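Local coordinates for cortical-lytic enzyme (Bacillus cereus, PDB 4S3J), which acts as an N-acetylglucosaminidase that degrades partly broken-down cortex peptidoglycan during spore germination, at residues I359-T364 against D386-Q391. Residues are numbered along the deposited sequence; the frame is centred on the assembly and turned at random.
Sequences IRYDFT and DARSIQ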
ATOM      1  N   ILE A 359      17.239 -14.518  -1.210  1.00 10.70           N
ATOM      2  CA  ILE A 359      15.819 -14.198  -1.287  1.00 11.13           C
ATOM      3  C   ILE A 359      15.245 -14.902  -2.508  1.00 11.89           C
ATOM      4  O   ILE A 359      15.782 -14.794  -3.614  1.00 12.84           O
ATOM      5  CB  ILE A 359      15.599 -12.684  -1.384  1.00 10.83           C
ATOM      6  CG1 ILE A 359      16.066 -11.986  -0.097  1.00 12.21           C
ATOM      7  CG2 ILE A 359      14.133 -12.364  -1.655  1.00 11.13           C
ATOM      8  CD1 ILE A 359      16.363 -10.548  -0.253  1.00 16.22           C
ATOM      9  N   ARG A 360      14.182 -15.667  -2.298  1.00 11.36           N
ATOM     10  CA  ARG A 360      13.475 -16.362  -3.353  1.00 11.19           C
ATOM     11  C   ARG A 360      12.226 -15.582  -3.741  1.00 12.76           C
ATOM     12  O   ARG A 360      11.795 -14.694  -3.010  1.00 12.79           O
ATOM     13  CB  ARG A 360      13.096 -17.762  -2.901  1.00 16.69           C
ATOM     14  CG  ARG A 360      14.297 -18.697  -2.776  1.00 22.32           C
ATOM     15  CD  ARG A 360      14.284 -19.433  -1.487  1.00 44.86           C
ATOM     16  NE  ARG A 360      13.127 -20.305  -1.362  1.00 64.79           N
ATOM     17  CZ  ARG A 360      12.609 -20.704  -0.199  1.00 67.45           C
ATOM     18  NH1 ARG A 360      11.545 -21.496  -0.194  1.00 68.23           N
ATOM     19  NH2 ARG A 360      13.136 -20.302   0.959  1.00 35.25           N
ATOM     20  N   TYR A 361      11.651 -15.910  -4.894  1.00 12.38           N
ATOM     21  CA  TYR A 361      10.457 -15.210  -5.382  1.00 10.90           C
ATOM     22  C   TYR A 361       9.386 -16.184  -5.859  1.00 13.37           C
ATOM     23  O   TYR A 361       9.633 -17.047  -6.680  1.00 16.14           O
ATOM     24  CB  TYR A 361      10.828 -14.262  -6.513  1.00 14.37           C
ATOM     25  CG  TYR A 361       9.757 -13.242  -6.805  1.00 13.37           C
ATOM     26  CD1 TYR A 361       9.643 -12.090  -6.039  1.00 11.68           C
ATOM     27  CD2 TYR A 361       8.830 -13.453  -7.824  1.00 14.17           C
ATOM     28  CE1 TYR A 361       8.658 -11.155  -6.301  1.00 12.94           C
ATOM     29  CE2 TYR A 361       7.826 -12.522  -8.089  1.00 13.31           C
ATOM     30  CZ  TYR A 361       7.747 -11.378  -7.330  1.00 13.01           C
ATOM     31  OH  TYR A 361       6.754 -10.444  -7.567  1.00 14.42           O
ATOM     32  N   ASP A 362       8.200 -16.049  -5.284  1.00 12.25           N
ATOM     33  CA  ASP A 362       7.044 -16.868  -5.647  1.00 14.01           C
ATOM     34  C   ASP A 362       6.303 -16.174  -6.792  1.00 14.92           C
ATOM     35  O   ASP A 362       5.705 -15.122  -6.591  1.00 16.01           O
ATOM     36  CB  ASP A 362       6.151 -17.068  -4.408  1.00 14.09           C
ATOM     37  CG  ASP A 362       4.926 -17.940  -4.675  1.00 21.29           C
ATOM     38  OD1 ASP A 362       4.366 -17.917  -5.772  1.00 19.29           O
ATOM     39  OD2 ASP A 362       4.508 -18.672  -3.757  1.00 27.50           O
ATOM     40  N   PHE A 363       6.373 -16.742  -7.996  1.00 17.08           N
ATOM     41  CA  PHE A 363       5.786 -16.096  -9.176  1.00 17.42           C
ATOM     42  C   PHE A 363       4.262 -16.234  -9.258  1.00 20.83           C
ATOM     43  O   PHE A 363       3.623 -15.529 -10.042  1.00 24.64           O
ATOM     44  CB  PHE A 363       6.436 -16.665 -10.441  1.00 17.68           C
ATOM     45  CG  PHE A 363       7.845 -16.184 -10.644  1.00 20.09           C
ATOM     46  CD1 PHE A 363       8.911 -16.849 -10.061  1.00 20.03           C
ATOM     47  CD2 PHE A 363       8.105 -15.038 -11.376  1.00 24.81           C
ATOM     48  CE1 PHE A 363      10.196 -16.390 -10.217  1.00 24.43           C
ATOM     49  CE2 PHE A 363       9.392 -14.577 -11.529  1.00 23.81           C
ATOM     50  CZ  PHE A 363      10.433 -15.244 -10.959  1.00 21.89           C
ATOM     51  N   THR A 364       3.680 -17.131  -8.467  1.00 17.69           N
ATOM     52  CA  THR A 364       2.223 -17.253  -8.391  1.00 19.92           C
ATOM     53  C   THR A 364       1.636 -16.201  -7.448  1.00 23.56           C
ATOM     54  O   THR A 364       0.723 -15.462  -7.825  1.00 23.07           O
ATOM     55  CB  THR A 364       1.818 -18.675  -7.961  1.00 23.35           C
ATOM     56  OG1 THR A 364       2.311 -19.594  -8.945  1.00 25.99           O
ATOM     57  CG2 THR A 364       0.300 -18.823  -7.864  1.00 28.86           C
ATOM     58  N   ASP A 386       8.820  -6.277  -2.087  1.00 11.06           N
ATOM     59  CA  ASP A 386       9.983  -5.640  -2.708  1.00 10.71           C
ATOM     60  C   ASP A 386       9.610  -5.034  -4.060  1.00 11.47           C
ATOM     61  O   ASP A 386       8.433  -5.015  -4.439  1.00 10.95           O
ATOM     62  CB  ASP A 386      11.188  -6.601  -2.852  1.00 11.37           C
ATOM     63  CG  ASP A 386      11.009  -7.691  -3.919  1.00 18.22           C
ATOM     64  OD1 ASP A 386      10.049  -7.667  -4.717  1.00 18.99           O
ATOM     65  OD2 ASP A 386      11.898  -8.586  -3.971  1.00 16.28           O
ATOM     66  N   ALA A 387      10.613  -4.523  -4.783  1.00 11.17           N
ATOM     67  CA  ALA A 387      10.335  -3.784  -6.008  1.00 11.70           C
ATOM     68  C   ALA A 387       9.589  -4.620  -7.057  1.00 11.53           C
ATOM     69  O   ALA A 387       8.751  -4.087  -7.813  1.00 13.51           O
ATOM     70  CB  ALA A 387      11.632  -3.230  -6.593  1.00 13.66           C
ATOM     71  N   ARG A 388       9.890  -5.915  -7.115  1.00 12.54           N
ATOM     72  CA  ARG A 388       9.252  -6.791  -8.090  1.00 13.66           C
ATOM     73  C   ARG A 388       7.751  -6.890  -7.846  1.00 16.66           C
ATOM     74  O   ARG A 388       6.954  -6.751  -8.790  1.00 14.59           O
ATOM     75  CB  ARG A 388       9.872  -8.193  -8.055  1.00 13.04           C
ATOM     76  CG  ARG A 388      11.332  -8.208  -8.529  1.00 12.45           C
ATOM     77  CD  ARG A 388      12.017  -9.529  -8.257  1.00 12.49           C
ATOM     78  NE  ARG A 388      12.190  -9.789  -6.824  1.00 11.82           N
ATOM     79  CZ  ARG A 388      12.917 -10.787  -6.327  1.00 12.90           C
ATOM     80  NH1 ARG A 388      13.549 -11.619  -7.145  1.00 16.09           N
ATOM     81  NH2 ARG A 388      13.017 -10.948  -5.011  1.00 12.78           N
ATOM     82  N   SER A 389       7.361  -7.173  -6.599  1.00 12.32           N
ATOM     83  CA  SER A 389       5.946  -7.425  -6.321  1.00 13.46           C
ATOM     84  C   SER A 389       5.173  -6.107  -6.352  1.00 14.07           C
ATOM     85  O   SER A 389       4.037  -6.076  -6.822  1.00 15.57           O
ATOM     86  CB  SER A 389       5.722  -8.232  -4.985  1.00 17.25           C
ATOM     87  OG  SER A 389       6.206  -7.742  -3.692  1.00  9.87           O
ATOM     88  N   ILE A 390       5.774  -5.005  -5.933  1.00 12.08           N
ATOM     89  CA  ILE A 390       5.083  -3.711  -6.052  1.00 13.13           C
ATOM     90  C   ILE A 390       4.875  -3.345  -7.534  1.00 13.72           C
ATOM     91  O   ILE A 390       3.813  -2.850  -7.919  1.00 15.26           O
ATOM     92  CB  ILE A 390       5.842  -2.580  -5.320  1.00 16.45           C
ATOM     93  CG1 ILE A 390       5.730  -2.786  -3.803  1.00 18.80           C
ATOM     94  CG2 ILE A 390       5.289  -1.210  -5.672  1.00 25.22           C
ATOM     95  CD1 ILE A 390       4.294  -2.581  -3.239  1.00 20.77           C
ATOM     96  N   GLN A 391       5.856  -3.617  -8.392  1.00 12.22           N
ATOM     97  CA  GLN A 391       5.643  -3.393  -9.825  1.00 11.62           C
ATOM     98  C   GLN A 391       4.494  -4.254 -10.361  1.00 12.51           C
ATOM     99  O   GLN A 391       3.678  -3.770 -11.155  1.00 14.64           O
ATOM    100  CB  GLN A 391       6.933  -3.643 -10.612  1.00 12.51           C
ATOM    101  CG  GLN A 391       6.842  -3.279 -12.097  1.00 12.22           C
ATOM    102  CD  GLN A 391       6.538  -1.812 -12.335  1.00 15.96           C
ATOM    103  OE1 GLN A 391       7.344  -0.935 -12.018  1.00 15.51           O
ATOM    104  NE2 GLN A 391       5.346  -1.531 -12.867  1.00 15.39           N
TER
HETATM  105  O   HOH W   1      14.720 -14.098  -6.191  1.00 20.21           O
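Asp386 only grazes Tyr361, OD1 lying 4.1 Å from Tyr361 CE1. It is the N-cap of helix 387-400. OD1 takes weak bonds from the backbone N atoms of Arg388 and Ser389. OD2 is left for the side chain of Arg388. NE and NH2 of Arg388 both bind this one oxygen, and Arg388 NH2 lies 2.8 Å from Asp386 OD2. Both bonds run close to the guanidinium plane. The salt bridge is thus side-on and stays within the helix start.

Arg388 and Tyr361 make most of the contact between them. The arginine chain bends at chi3 (-67°), and the guanidinium lies against Tyr361. The planes of ring and guanidinium are 41° apart, so this is a tilted overlap and not a flat stack. Tyr361 CD1 sits over one guanidinium face, 3.5 Å from Arg388 CZ. The aliphatic part of Arg388 adds to this, with CB 3.7 Å from Tyr361 CE1. At the guanidinium edge, Ile359 CG2 is 3.8 Å from Arg388 NH2. A water in the same plane accepts from Arg388 NH1 and donates to Ile359 O, at 2.9 Å from each.

Ser389 completes a capping box with Asp386: its OG receives a weak bond from Asp386 N. Tyr361 OH rests 3.4 Å from Ser389 CA, but its hydrogen bond is with Gln366.

The contact joins the first turn of helix 387-400 to strand 360-362, which pairs with strand 367-373, all within the glycosyl hydrolase family 18 region. Pro368 of that strand touches Ile359, Asp386 and Ser389. On the helix side, Arg388 also touches Ile5 and Thr7 of strand 3-7. The salt bridge and the water restrict rotation of the guanidinium, and the carboxylate of Asp386 probably offsets part of its charge, while its face packs on Tyr361.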